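Elongation factor G (Thermus thermophilus, PDB 2DY1) binds GTP and a magnesium ion and, as a member of the elongation factor G family of GTPases, probably acts in the elongation stage of protein synthesis. Local coordinates at residues L572-L578 against L641-A647; A596-L602 against A615-E621; V524-F528 against I657-R661; T459-V463 against R486-A490. All coordinates share one frame; numbering follows the deposited sequence.

Contact 1. Residues L572-L578 against L641-A647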
loop_
_atom_site.group_PDB
_atom_site.type_symbol
_atom_site.label_atom_id
_atom_site.label_comp_id
_atom_site.label_asym_id
_atom_site.label_seq_id
_atom_site.Cartn_x
_atom_site.Cartn_y
_atom_site.Cartn_z
ATOM N N LEU A 572 -12.205 -30.575 -7.754
ATOM C CA LEU A 572 -11.025 -29.810 -8.144
ATOM C C LEU A 572 -10.772 -28.730 -7.096
ATOM O O LEU A 572 -11.702 -28.265 -6.449
ATOM C CB LEU A 572 -11.242 -29.131 -9.499
ATOM C CG LEU A 572 -11.564 -30.002 -10.715
ATOM C CD1 LEU A 572 -11.800 -29.098 -11.911
ATOM C CD2 LEU A 572 -10.411 -30.964 -10.996
ATOM N N GLU A 573 -9.511 -28.347 -6.928
ATOM C CA GLU A 573 -9.170 -27.296 -5.974
ATOM C C GLU A 573 -8.205 -26.339 -6.637
ATOM O O GLU A 573 -7.472 -26.712 -7.548
ATOM C CB GLU A 573 -8.541 -27.885 -4.703
ATOM C CG GLU A 573 -7.149 -28.452 -4.889
ATOM C CD GLU A 573 -6.589 -29.012 -3.590
ATOM O OE1 GLU A 573 -6.709 -28.328 -2.553
ATOM O OE2 GLU A 573 -6.025 -30.128 -3.608
ATOM N N PRO A 574 -8.196 -25.070 -6.197
ATOM C CA PRO A 574 -7.257 -24.163 -6.850
ATOM C C PRO A 574 -5.823 -24.355 -6.370
ATOM O O PRO A 574 -5.573 -24.547 -5.182
ATOM C CB PRO A 574 -7.822 -22.781 -6.527
ATOM C CG PRO A 574 -8.550 -22.988 -5.259
ATOM C CD PRO A 574 -9.182 -24.340 -5.388
ATOM N N ILE A 575 -4.897 -24.322 -7.326
ATOM C CA ILE A 575 -3.467 -24.469 -7.072
ATOM C C ILE A 575 -2.818 -23.119 -7.346
ATOM O O ILE A 575 -3.115 -22.473 -8.346
ATOM C CB ILE A 575 -2.837 -25.525 -8.020
ATOM C CG1 ILE A 575 -3.489 -26.891 -7.790
ATOM C CG2 ILE A 575 -1.317 -25.595 -7.799
ATOM C CD1 ILE A 575 -3.487 -27.363 -6.350
ATOM N N TYR A 576 -1.936 -22.684 -6.452
ATOM C CA TYR A 576 -1.265 -21.402 -6.609
ATOM C C TYR A 576 0.243 -21.544 -6.757
ATOM O O TYR A 576 0.834 -22.540 -6.320
ATOM C CB TYR A 576 -1.558 -20.500 -5.393
ATOM C CG TYR A 576 -2.896 -19.784 -5.453
ATOM C CD1 TYR A 576 -4.089 -20.497 -5.594
ATOM C CD2 TYR A 576 -2.960 -18.386 -5.425
ATOM C CE1 TYR A 576 -5.315 -19.828 -5.719
ATOM C CE2 TYR A 576 -4.170 -17.711 -5.543
ATOM C CZ TYR A 576 -5.345 -18.442 -5.696
ATOM O OH TYR A 576 -6.536 -17.776 -5.866
ATOM N N ARG A 577 0.852 -20.564 -7.417
ATOM C CA ARG A 577 2.304 -20.530 -7.537
ATOM C C ARG A 577 2.786 -19.736 -6.331
ATOM O O ARG A 577 2.311 -18.621 -6.114
ATOM C CB ARG A 577 2.773 -19.911 -8.879
ATOM C CG ARG A 577 1.952 -18.791 -9.560
ATOM C CD ARG A 577 2.742 -18.266 -10.775
ATOM N NE ARG A 577 2.015 -17.572 -11.851
ATOM C CZ ARG A 577 1.082 -18.121 -12.625
ATOM N NH1 ARG A 577 0.721 -19.383 -12.446
ATOM N NH2 ARG A 577 0.543 -17.420 -13.614
ATOM N N LEU A 578 3.664 -20.333 -5.528
ATOM C CA LEU A 578 4.158 -19.683 -4.322
ATOM C C LEU A 578 5.660 -19.436 -4.382
ATOM O O LEU A 578 6.451 -20.370 -4.532
ATOM C CB LEU A 578 3.810 -20.544 -3.098
ATOM C CG LEU A 578 4.035 -20.104 -1.638
ATOM C CD1 LEU A 578 5.106 -20.974 -1.010
ATOM C CD2 LEU A 578 4.401 -18.633 -1.549
ATOM N N LEU A 641 1.847 -15.082 -3.712
ATOM C CA LEU A 641 0.970 -16.182 -4.091
ATOM C C LEU A 641 0.170 -15.734 -5.303
ATOM O O LEU A 641 -0.346 -14.617 -5.331
ATOM C CB LEU A 641 0.005 -16.531 -2.951
ATOM C CG LEU A 641 0.473 -17.480 -1.849
ATOM C CD1 LEU A 641 -0.544 -17.494 -0.697
ATOM C CD2 LEU A 641 0.644 -18.882 -2.435
ATOM N N GLU A 642 0.084 -16.591 -6.315
ATOM C CA GLU A 642 -0.677 -16.256 -7.514
ATOM C C GLU A 642 -1.373 -17.500 -8.034
ATOM O O GLU A 642 -0.796 -18.589 -8.026
ATOM C CB GLU A 642 0.242 -15.694 -8.608
ATOM C CG GLU A 642 0.860 -14.343 -8.286
ATOM C CD GLU A 642 1.620 -13.753 -9.462
ATOM O OE1 GLU A 642 2.081 -12.596 -9.350
ATOM O OE2 GLU A 642 1.759 -14.443 -10.497
ATOM N N PHE A 643 -2.617 -17.337 -8.474
ATOM C CA PHE A 643 -3.396 -18.453 -9.003
ATOM C C PHE A 643 -2.695 -19.096 -10.188
ATOM O O PHE A 643 -2.182 -18.409 -11.076
ATOM C CB PHE A 643 -4.788 -17.983 -9.443
ATOM C CG PHE A 643 -5.616 -19.067 -10.075
ATOM C CD1 PHE A 643 -6.192 -20.065 -9.299
ATOM C CD2 PHE A 643 -5.797 -19.105 -11.453
ATOM C CE1 PHE A 643 -6.936 -21.090 -9.885
ATOM C CE2 PHE A 643 -6.540 -20.127 -12.051
ATOM C CZ PHE A 643 -7.109 -21.117 -11.265
ATOM N N SER A 644 -2.684 -20.422 -10.196
ATOM C CA SER A 644 -2.046 -21.176 -11.264
ATOM C C SER A 644 -3.076 -21.944 -12.094
ATOM O O SER A 644 -3.261 -21.676 -13.280
ATOM C CB SER A 644 -1.037 -22.156 -10.666
ATOM O OG SER A 644 -0.420 -22.936 -11.675
ATOM N N HIS A 645 -3.758 -22.888 -11.462
ATOM C CA HIS A 645 -4.740 -23.697 -12.171
ATOM C C HIS A 645 -5.505 -24.531 -11.164
ATOM O O HIS A 645 -5.168 -24.545 -9.982
ATOM C CB HIS A 645 -4.018 -24.650 -13.133
ATOM C CG HIS A 645 -3.147 -25.650 -12.430
ATOM N ND1 HIS A 645 -1.930 -25.318 -11.870
ATOM C CD2 HIS A 645 -3.357 -26.952 -12.125
ATOM C CE1 HIS A 645 -1.431 -26.371 -11.247
ATOM N NE2 HIS A 645 -2.277 -27.376 -11.386
ATOM N N TYR A 646 -6.533 -25.231 -11.638
ATOM C CA TYR A 646 -7.304 -26.121 -10.781
ATOM C C TYR A 646 -6.761 -27.529 -10.993
ATOM O O TYR A 646 -6.330 -27.879 -12.092
ATOM C CB TYR A 646 -8.795 -26.099 -11.142
ATOM C CG TYR A 646 -9.585 -25.052 -10.387
ATOM C CD1 TYR A 646 -9.598 -23.721 -10.803
ATOM C CD2 TYR A 646 -10.272 -25.388 -9.223
ATOM C CE1 TYR A 646 -10.274 -22.744 -10.065
ATOM C CE2 TYR A 646 -10.954 -24.427 -8.479
ATOM C CZ TYR A 646 -10.944 -23.108 -8.905
ATOM O OH TYR A 646 -11.596 -22.162 -8.156
ATOM N N ALA A 647 -6.767 -28.333 -9.940
ATOM C CA ALA A 647 -6.281 -29.700 -10.051
ATOM C C ALA A 647 -7.188 -30.574 -9.223
ATOM O O ALA A 647 -7.843 -30.100 -8.299
ATOM C CB ALA A 647 -4.840 -29.801 -9.547
#
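A classic beta bulge interrupts the antiparallel ladder between strands 569-583 and 638-648, where S644 and H645 both face I575. The carbonyl oxygen of I575 accepts both amides, S644 N at 2.8 Å and the longer H645 N at 3.2 Å; the first lies in the carbonyl plane, the second is tilted from it. Regular pairing resumes on either side, E573 with A647 and R577 with E642. Beyond the bulge the side chains of Y576 and F643 cross at about a right angle: F643 CA sits over the centre of the tyrosine ring, 3.6 Å from its centroid, and the phenylalanine turns an edge to that face in an offset edge-to-face pair, planes at 80°. The F643 edge also meets P574 CB. P574 lies alongside Y646, its CB over the phenol face, while Y646 OH bonds P455 O. Around the I575 position, H645 CG sits between its own N and carbonyl carbon (chi1 64°), laying the imidazole under I575 CB at 3.9 Å from the ring centroid. R577 NE and E642 OE2 form a salt bridge with a weak, bent hydrogen bond. Such a bulge is typical of antiparallel sheets, here that of the C-terminal domain.

Contact 2. Residues A596-L602 against A615-E621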
loop_
_atom_site.group_PDB
_atom_site.type_symbol
_atom_site.label_atom_id
_atom_site.label_comp_id
_atom_site.label_asym_id
_atom_site.label_seq_id
_atom_site.Cartn_x
_atom_site.Cartn_y
_atom_site.Cartn_z
ATOM N N ALA A 596 4.646 -29.982 4.245
ATOM C CA ALA A 596 3.473 -30.306 5.052
ATOM C C ALA A 596 2.218 -29.623 4.505
ATOM O O ALA A 596 1.097 -29.960 4.890
ATOM C CB ALA A 596 3.706 -29.893 6.503
ATOM N N ARG A 597 2.410 -28.659 3.608
ATOM C CA ARG A 597 1.284 -27.944 3.006
ATOM C C ARG A 597 0.994 -28.513 1.615
ATOM O O ARG A 597 0.330 -27.879 0.795
ATOM C CB ARG A 597 1.596 -26.443 2.906
ATOM C CG ARG A 597 1.662 -25.716 4.254
ATOM C CD ARG A 597 2.163 -24.278 4.099
ATOM N NE ARG A 597 2.452 -23.643 5.386
ATOM C CZ ARG A 597 1.540 -23.104 6.194
ATOM N NH1 ARG A 597 0.254 -23.102 5.861
ATOM N NH2 ARG A 597 1.916 -22.579 7.354
ATOM N N ARG A 598 1.497 -29.720 1.367
ATOM C CA ARG A 598 1.318 -30.400 0.089
ATOM C C ARG A 598 1.942 -29.602 -1.039
ATOM O O ARG A 598 1.477 -29.652 -2.176
ATOM C CB ARG A 598 -0.168 -30.618 -0.206
ATOM C CG ARG A 598 -0.893 -31.464 0.824
ATOM C CD ARG A 598 -2.258 -31.898 0.309
ATOM N NE ARG A 598 -3.255 -30.831 0.375
ATOM C CZ ARG A 598 -4.096 -30.526 -0.610
ATOM N NH1 ARG A 598 -4.061 -31.204 -1.753
ATOM N NH2 ARG A 598 -4.989 -29.554 -0.445
ATOM N N GLY A 599 3.002 -28.870 -0.723
ATOM C CA GLY A 599 3.663 -28.071 -1.736
ATOM C C GLY A 599 4.595 -28.862 -2.635
ATOM O O GLY A 599 5.140 -29.898 -2.248
ATOM N N ARG A 600 4.774 -28.363 -3.851
ATOM C CA ARG A 600 5.651 -28.993 -4.818
ATOM C C ARG A 600 6.730 -27.993 -5.178
ATOM O O ARG A 600 6.463 -26.979 -5.832
ATOM C CB ARG A 600 4.866 -29.400 -6.068
ATOM C CG ARG A 600 5.576 -29.083 -7.375
ATOM C CD ARG A 600 5.013 -29.882 -8.528
ATOM N NE ARG A 600 5.517 -29.391 -9.805
ATOM C CZ ARG A 600 5.319 -30.000 -10.969
ATOM N NH1 ARG A 600 4.628 -31.131 -11.019
ATOM N NH2 ARG A 600 5.803 -29.472 -12.086
ATOM N N ILE A 601 7.950 -28.271 -4.739
ATOM C CA ILE A 601 9.060 -27.377 -5.024
ATOM C C ILE A 601 9.382 -27.475 -6.507
ATOM O O ILE A 601 9.594 -28.566 -7.030
ATOM C CB ILE A 601 10.306 -27.751 -4.191
ATOM C CG1 ILE A 601 9.933 -27.819 -2.706
ATOM C CG2 ILE A 601 11.402 -26.709 -4.398
ATOM C CD1 ILE A 601 11.071 -28.238 -1.801
ATOM N N LEU A 602 9.396 -26.327 -7.177
ATOM C CA LEU A 602 9.687 -26.264 -8.603
ATOM C C LEU A 602 11.164 -25.974 -8.828
ATOM O O LEU A 602 11.720 -26.302 -9.875
ATOM C CB LEU A 602 8.848 -25.168 -9.265
ATOM C CG LEU A 602 7.324 -25.317 -9.197
ATOM C CD1 LEU A 602 6.662 -24.095 -9.813
ATOM C CD2 LEU A 602 6.898 -26.581 -9.927
ATOM N N ALA A 615 7.410 -22.734 -5.752
ATOM C CA ALA A 615 6.602 -23.916 -5.532
ATOM C C ALA A 615 5.165 -23.726 -5.990
ATOM O O ALA A 615 4.747 -22.622 -6.334
ATOM C CB ALA A 615 6.626 -24.290 -4.054
ATOM N N GLU A 616 4.431 -24.833 -6.021
ATOM C CA GLU A 616 3.018 -24.832 -6.363
ATOM C C GLU A 616 2.406 -25.469 -5.134
ATOM O O GLU A 616 2.926 -26.458 -4.617
ATOM C CB GLU A 616 2.722 -25.679 -7.605
ATOM C CG GLU A 616 3.024 -24.980 -8.919
ATOM C CD GLU A 616 2.308 -25.615 -10.103
ATOM O OE1 GLU A 616 1.787 -26.744 -9.955
ATOM O OE2 GLU A 616 2.272 -24.984 -11.184
ATOM N N VAL A 617 1.312 -24.897 -4.652
ATOM C CA VAL A 617 0.677 -25.398 -3.450
ATOM C C VAL A 617 -0.818 -25.135 -3.504
ATOM O O VAL A 617 -1.255 -24.146 -4.089
ATOM C CB VAL A 617 1.270 -24.684 -2.207
ATOM C CG1 VAL A 617 1.081 -23.175 -2.349
ATOM C CG2 VAL A 617 0.603 -25.184 -0.933
ATOM N N PRO A 618 -1.623 -26.023 -2.905
ATOM C CA PRO A 618 -3.074 -25.837 -2.906
ATOM C C PRO A 618 -3.414 -24.571 -2.129
ATOM O O PRO A 618 -2.881 -24.359 -1.038
ATOM C CB PRO A 618 -3.584 -27.073 -2.181
ATOM C CG PRO A 618 -2.547 -28.097 -2.476
ATOM C CD PRO A 618 -1.269 -27.327 -2.318
ATOM N N LEU A 619 -4.295 -23.738 -2.673
ATOM C CA LEU A 619 -4.679 -22.513 -1.979
ATOM C C LEU A 619 -5.160 -22.839 -0.567
ATOM O O LEU A 619 -4.934 -22.079 0.374
ATOM C CB LEU A 619 -5.806 -21.803 -2.735
ATOM C CG LEU A 619 -6.418 -20.595 -2.022
ATOM C CD1 LEU A 619 -5.401 -19.449 -2.043
ATOM C CD2 LEU A 619 -7.710 -20.183 -2.713
ATOM N N ALA A 620 -5.821 -23.981 -0.429
ATOM C CA ALA A 620 -6.375 -24.410 0.844
ATOM C C ALA A 620 -5.315 -24.650 1.911
ATOM O O ALA A 620 -5.636 -24.737 3.090
ATOM C CB ALA A 620 -7.199 -25.678 0.643
ATOM N N GLU A 621 -4.062 -24.761 1.490
ATOM C CA GLU A 621 -2.976 -25.016 2.433
ATOM C C GLU A 621 -2.183 -23.764 2.779
ATOM O O GLU A 621 -1.279 -23.819 3.619
ATOM C CB GLU A 621 -2.011 -26.052 1.849
ATOM C CG GLU A 621 -2.639 -27.399 1.557
ATOM C CD GLU A 621 -3.201 -28.046 2.798
ATOM O OE1 GLU A 621 -2.424 -28.284 3.747
ATOM O OE2 GLU A 621 -4.421 -28.311 2.829
HETATM O O HOH W 1 -6.718 -28.903 2.148
#
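R598 crosses P618 obliquely, its guanidinium laid over the proline ring with P618 CG 3.3 Å above the plane, and meets E621 at about a right angle. E621 OE2 lies at the guanidinium edge, 3.5 Å from R598 NH2, in a salt bridge whose carboxylate plane is turned 71° from the guanidinium; a water that donates to E621 OE2 at 2.5 Å also holds R598 NH2 weakly. The bend at chi3 (-77°) folds the arginine back over the proline, and R598 NH1 finds its stronger partner in E573. The extended R597 sends NH1 to the backbone O of E621 at 2.8 Å, with the oxygen in the guanidinium plane, while R597 NE pairs with D593. V617 CG2 packs on R597 O. Further along, R600 and E616 exchange both backbone bonds, and L602 CD1 leans on E616 CG. R598, at positive phi, closes the preceding helix as C-prime residue of a Schellman motif, and the chain then enters the antiparallel beta hairpin of strands 600-607 and 610-618.

Contact 3. Residues V524-F528 against I657-R661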
loop_
_atom_site.group_PDB
_atom_site.type_symbol
_atom_site.label_atom_id
_atom_site.label_comp_id
_atom_site.label_asym_id
_atom_site.label_seq_id
_atom_site.Cartn_x
_atom_site.Cartn_y
_atom_site.Cartn_z
ATOM N N VAL A 524 -22.941 -31.950 -9.315
ATOM C CA VAL A 524 -23.565 -33.072 -8.622
ATOM C C VAL A 524 -22.702 -33.727 -7.549
ATOM O O VAL A 524 -23.226 -34.408 -6.667
ATOM C CB VAL A 524 -24.010 -34.175 -9.628
ATOM C CG1 VAL A 524 -24.990 -33.597 -10.629
ATOM C CG2 VAL A 524 -22.805 -34.753 -10.338
ATOM N N LEU A 525 -21.389 -33.535 -7.608
ATOM C CA LEU A 525 -20.507 -34.167 -6.630
ATOM C C LEU A 525 -20.605 -33.550 -5.242
ATOM O O LEU A 525 -20.791 -34.258 -4.251
ATOM C CB LEU A 525 -19.051 -34.127 -7.109
ATOM C CG LEU A 525 -18.049 -34.917 -6.259
ATOM C CD1 LEU A 525 -18.619 -36.298 -5.936
ATOM C CD2 LEU A 525 -16.726 -35.041 -7.008
ATOM N N ALA A 526 -20.487 -32.232 -5.167
ATOM C CA ALA A 526 -20.549 -31.553 -3.883
ATOM C C ALA A 526 -21.123 -30.146 -4.001
ATOM O O ALA A 526 -20.908 -29.306 -3.129
ATOM C CB ALA A 526 -19.157 -31.510 -3.262
ATOM N N GLY A 527 -21.835 -29.886 -5.093
ATOM C CA GLY A 527 -22.459 -28.584 -5.291
ATOM C C GLY A 527 -21.599 -27.381 -5.675
ATOM O O GLY A 527 -22.054 -26.242 -5.564
ATOM N N PHE A 528 -20.380 -27.614 -6.146
ATOM C CA PHE A 528 -19.494 -26.517 -6.549
ATOM C C PHE A 528 -19.624 -26.257 -8.056
ATOM O O PHE A 528 -20.107 -27.126 -8.785
ATOM C CB PHE A 528 -18.046 -26.875 -6.223
ATOM C CG PHE A 528 -17.757 -26.956 -4.752
ATOM C CD1 PHE A 528 -17.434 -28.167 -4.157
ATOM C CD2 PHE A 528 -17.766 -25.807 -3.970
ATOM C CE1 PHE A 528 -17.116 -28.235 -2.799
ATOM C CE2 PHE A 528 -17.451 -25.865 -2.612
ATOM C CZ PHE A 528 -17.125 -27.079 -2.029
ATOM N N ILE A 657 -14.078 -33.636 2.023
ATOM C CA ILE A 657 -14.708 -32.384 1.606
ATOM C C ILE A 657 -16.105 -32.680 1.072
ATOM O O ILE A 657 -17.075 -31.996 1.410
ATOM C CB ILE A 657 -13.903 -31.678 0.494
ATOM C CG1 ILE A 657 -12.591 -31.140 1.063
ATOM C CG2 ILE A 657 -14.720 -30.539 -0.100
ATOM C CD1 ILE A 657 -11.637 -30.631 0.009
ATOM N N VAL A 658 -16.198 -33.702 0.225
ATOM C CA VAL A 658 -17.478 -34.082 -0.352
ATOM C C VAL A 658 -18.441 -34.425 0.779
ATOM O O VAL A 658 -19.598 -34.007 0.767
ATOM C CB VAL A 658 -17.330 -35.293 -1.306
ATOM C CG1 VAL A 658 -18.692 -35.702 -1.844
ATOM C CG2 VAL A 658 -16.403 -34.932 -2.463
ATOM N N GLN A 659 -17.951 -35.173 1.765
ATOM C CA GLN A 659 -18.770 -35.550 2.911
ATOM C C GLN A 659 -19.223 -34.316 3.694
ATOM O O GLN A 659 -20.402 -34.189 4.025
ATOM C CB GLN A 659 -17.996 -36.498 3.833
ATOM C CG GLN A 659 -17.647 -37.836 3.193
ATOM C CD GLN A 659 -16.940 -38.778 4.149
ATOM O OE1 GLN A 659 -15.882 -38.452 4.692
ATOM N NE2 GLN A 659 -17.519 -39.956 4.356
ATOM N N GLU A 660 -18.294 -33.403 3.981
ATOM C CA GLU A 660 -18.636 -32.190 4.726
ATOM C C GLU A 660 -19.808 -31.474 4.074
ATOM O O GLU A 660 -20.812 -31.184 4.720
ATOM C CB GLU A 660 -17.447 -31.222 4.788
ATOM C CG GLU A 660 -16.185 -31.781 5.419
ATOM C CD GLU A 660 -15.172 -30.696 5.753
ATOM O OE1 GLU A 660 -15.433 -29.911 6.690
ATOM O OE2 GLU A 660 -14.123 -30.625 5.076
ATOM N N ARG A 661 -19.672 -31.187 2.784
ATOM C CA ARG A 661 -20.720 -30.494 2.047
ATOM C C ARG A 661 -22.057 -31.217 2.098
ATOM O O ARG A 661 -23.109 -30.584 2.223
ATOM C CB ARG A 661 -20.302 -30.308 0.590
ATOM C CG ARG A 661 -19.262 -29.229 0.378
ATOM C CD ARG A 661 -19.722 -28.297 -0.722
ATOM N NE ARG A 661 -20.096 -26.982 -0.219
ATOM C CZ ARG A 661 -20.652 -26.032 -0.963
ATOM N NH1 ARG A 661 -20.906 -26.256 -2.246
ATOM N NH2 ARG A 661 -20.941 -24.854 -0.427
HETATM O O HOH W 2 -20.951 -23.635 -3.665
#
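The F528 ring and the R661 guanidinium lie nearly flat on one another, planes 11° apart, with R661 NH1 over one ring face and I657 CG2 at the ring edge, while A526 O and G527 O lie at the guanidinium edge. This off-centre cation-pi stack joins a loop of domain IV, between helix 509-520 and strand 533-541, to the C-terminal helix 651-663. The guanidinium carbon, R661 CZ, is 4.1 Å from the ring centroid and 33° off the normal, so the charge rests toward the rim at CE2. Bends at chi2 and chi3 bring the arginine across the ring from its helix. R661 NH1 is also directed to A526 O, although the position of that oxygen is less sure. Without the ring, as with an alanine here in place of F528, the R661 guanidinium would probably lose the surface it lies on and be freer to turn, with I657 CG2 left without its ring-edge neighbour. Beside the stack, V658 and L525 cross at about a right angle, with V658 CG1 4.1 Å from L525 CD1, and A526 CB faces the same helix. E458 also holds the loop, its carboxylate accepting from the amides of L525, A526 and F528. Y456 meets F528 with the ring planes inclined. A water accepts from R661 NH1 at 3.0 Å and gives a weak bond to G527 O.

Contact 4. Residues T459-V463 against R486-A490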
loop_
_atom_site.group_PDB
_atom_site.type_symbol
_atom_site.label_atom_id
_atom_site.label_comp_id
_atom_site.label_asym_id
_atom_site.label_seq_id
_atom_site.Cartn_x
_atom_site.Cartn_y
_atom_site.Cartn_z
ATOM N N THR A 459 -15.552 -31.263 -12.142
ATOM C CA THR A 459 -15.435 -31.538 -13.565
ATOM C C THR A 459 -15.784 -33.002 -13.792
ATOM O O THR A 459 -16.185 -33.702 -12.852
ATOM C CB THR A 459 -14.027 -31.215 -14.117
ATOM O OG1 THR A 459 -14.082 -31.201 -15.555
ATOM C CG2 THR A 459 -12.998 -32.246 -13.658
ATOM N N ILE A 460 -15.655 -33.461 -15.031
ATOM C CA ILE A 460 -15.985 -34.845 -15.349
ATOM C C ILE A 460 -14.806 -35.606 -15.945
ATOM O O ILE A 460 -13.938 -35.017 -16.583
ATOM C CB ILE A 460 -17.177 -34.916 -16.328
ATOM C CG1 ILE A 460 -16.926 -34.018 -17.539
ATOM C CG2 ILE A 460 -18.456 -34.495 -15.624
ATOM C CD1 ILE A 460 -18.014 -34.137 -18.633
ATOM N N LYS A 461 -14.793 -36.926 -15.752
ATOM C CA LYS A 461 -13.705 -37.755 -16.258
ATOM C C LYS A 461 -14.057 -38.649 -17.449
ATOM O O LYS A 461 -13.162 -39.165 -18.127
ATOM C CB LYS A 461 -13.139 -38.613 -15.125
ATOM C CG LYS A 461 -12.237 -37.857 -14.149
ATOM C CD LYS A 461 -11.561 -38.825 -13.185
ATOM C CE LYS A 461 -10.464 -38.151 -12.373
ATOM N NZ LYS A 461 -9.789 -39.108 -11.444
ATOM N N LYS A 462 -15.346 -38.834 -17.710
ATOM C CA LYS A 462 -15.746 -39.660 -18.841
ATOM C C LYS A 462 -16.944 -39.095 -19.588
ATOM O O LYS A 462 -17.720 -38.293 -19.056
ATOM C CB LYS A 462 -16.037 -41.098 -18.392
ATOM C CG LYS A 462 -17.284 -41.280 -17.548
ATOM C CD LYS A 462 -17.473 -42.759 -17.188
ATOM C CE LYS A 462 -18.725 -42.986 -16.355
ATOM N NZ LYS A 462 -18.961 -44.429 -16.057
ATOM N N VAL A 463 -17.070 -39.505 -20.844
ATOM C CA VAL A 463 -18.159 -39.047 -21.690
ATOM C C VAL A 463 -19.461 -39.698 -21.260
ATOM O O VAL A 463 -19.476 -40.845 -20.811
ATOM C CB VAL A 463 -17.903 -39.405 -23.164
ATOM C CG1 VAL A 463 -19.083 -38.952 -24.019
ATOM C CG2 VAL A 463 -16.618 -38.748 -23.648
ATOM N N ARG A 486 -24.912 -34.355 -24.634
ATOM C CA ARG A 486 -23.729 -35.193 -24.463
ATOM C C ARG A 486 -22.688 -34.286 -23.789
ATOM O O ARG A 486 -22.473 -33.158 -24.224
ATOM C CB ARG A 486 -23.210 -35.664 -25.833
ATOM C CG ARG A 486 -21.967 -36.537 -25.803
ATOM C CD ARG A 486 -21.548 -36.846 -27.244
ATOM N NE ARG A 486 -20.348 -37.676 -27.364
ATOM C CZ ARG A 486 -20.323 -38.996 -27.207
ATOM N NH1 ARG A 486 -21.428 -39.668 -26.915
ATOM N NH2 ARG A 486 -19.182 -39.657 -27.360
ATOM N N LEU A 487 -22.066 -34.782 -22.720
ATOM C CA LEU A 487 -21.025 -34.044 -22.001
ATOM C C LEU A 487 -19.702 -34.769 -22.194
ATOM O O LEU A 487 -19.625 -35.990 -22.064
ATOM C CB LEU A 487 -21.330 -33.978 -20.495
ATOM C CG LEU A 487 -22.539 -33.156 -20.056
ATOM C CD1 LEU A 487 -22.617 -33.193 -18.527
ATOM C CD2 LEU A 487 -22.421 -31.712 -20.544
ATOM N N GLU A 488 -18.654 -34.022 -22.501
ATOM C CA GLU A 488 -17.350 -34.637 -22.697
ATOM C C GLU A 488 -16.304 -33.875 -21.919
ATOM O O GLU A 488 -16.329 -32.639 -21.875
ATOM C CB GLU A 488 -16.961 -34.603 -24.171
ATOM C CG GLU A 488 -17.991 -35.214 -25.091
ATOM C CD GLU A 488 -17.551 -35.191 -26.539
ATOM O OE1 GLU A 488 -16.741 -34.312 -26.910
ATOM O OE2 GLU A 488 -18.029 -36.049 -27.310
ATOM N N PRO A 489 -15.372 -34.594 -21.282
ATOM C CA PRO A 489 -14.330 -33.897 -20.528
ATOM C C PRO A 489 -13.608 -32.993 -21.521
ATOM O O PRO A 489 -13.422 -33.374 -22.674
ATOM C CB PRO A 489 -13.440 -35.040 -20.041
ATOM C CG PRO A 489 -14.411 -36.174 -19.875
ATOM C CD PRO A 489 -15.250 -36.054 -21.135
ATOM N N ALA A 490 -13.219 -31.795 -21.094
ATOM C CA ALA A 490 -12.516 -30.875 -21.986
ATOM C C ALA A 490 -11.654 -29.923 -21.157
ATOM O O ALA A 490 -11.921 -29.710 -19.980
ATOM C CB ALA A 490 -13.503 -30.086 -22.814
#
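The chain from I460 to V463 runs 129° from the direction of R486 to P489, and the two backbones meet through a CA-H...O contact from V463 CA to L487 O at 3.4 Å. The site lies in domain IV, at the end of strand 477-489 and where strand 457-460 gives way to a loop. V463 CG1 sits over the centre of the R486 guanidinium, 3.4 Å above its plane. That group is held from its edge: R486 NE bonds E488 OE2 at 2.8 Å on the anti side of the carboxylate, and R486 NH1 pairs with E465. With its chain extended from a CG anti to the backbone N (chi1 179°), the arginine stands out from the strand and brings its flat face against V463 CG1. A leucine at R486 would probably leave E488 and E465 without their shared positive mate and take the flat surface from V463 CG1. On the inner side I460 crosses P489 at about a right angle; its CG1 stands between N and carbonyl carbon (chi1 51°), which carries CD1 toward L487 CB. F533 and M564 touch both I460 and L487, placing this end in the interior. V463 CG2 closes on the other part of the proline ring, 3.9 Å from P489 CD.

How the contacts relate
Contacts 1 and 2 belong to one sheet: strands 569-583 and 610-618 are neighbours, and probable backbone bonds from L578 N to A615 O and from Y576 N to V617 O join them. Contact 4 reaches that sheet through strand 457-460, where T459 packs on L572, but its partner strand 477-489 belongs to a separate sheet, within domain IV. Contact 3 is a surface contact; the others are partly buried. Chemistry follows place: a backbone ladder carries contact 1, two ladder bonds plus arginine pairing contact 2, cation-pi stacking contact 3, and apolar packing beside an arginine contact 4. Along the chain, contact 3 encloses contact 1, which encloses contact 2, whereas contact 4 closes before contact 1 opens.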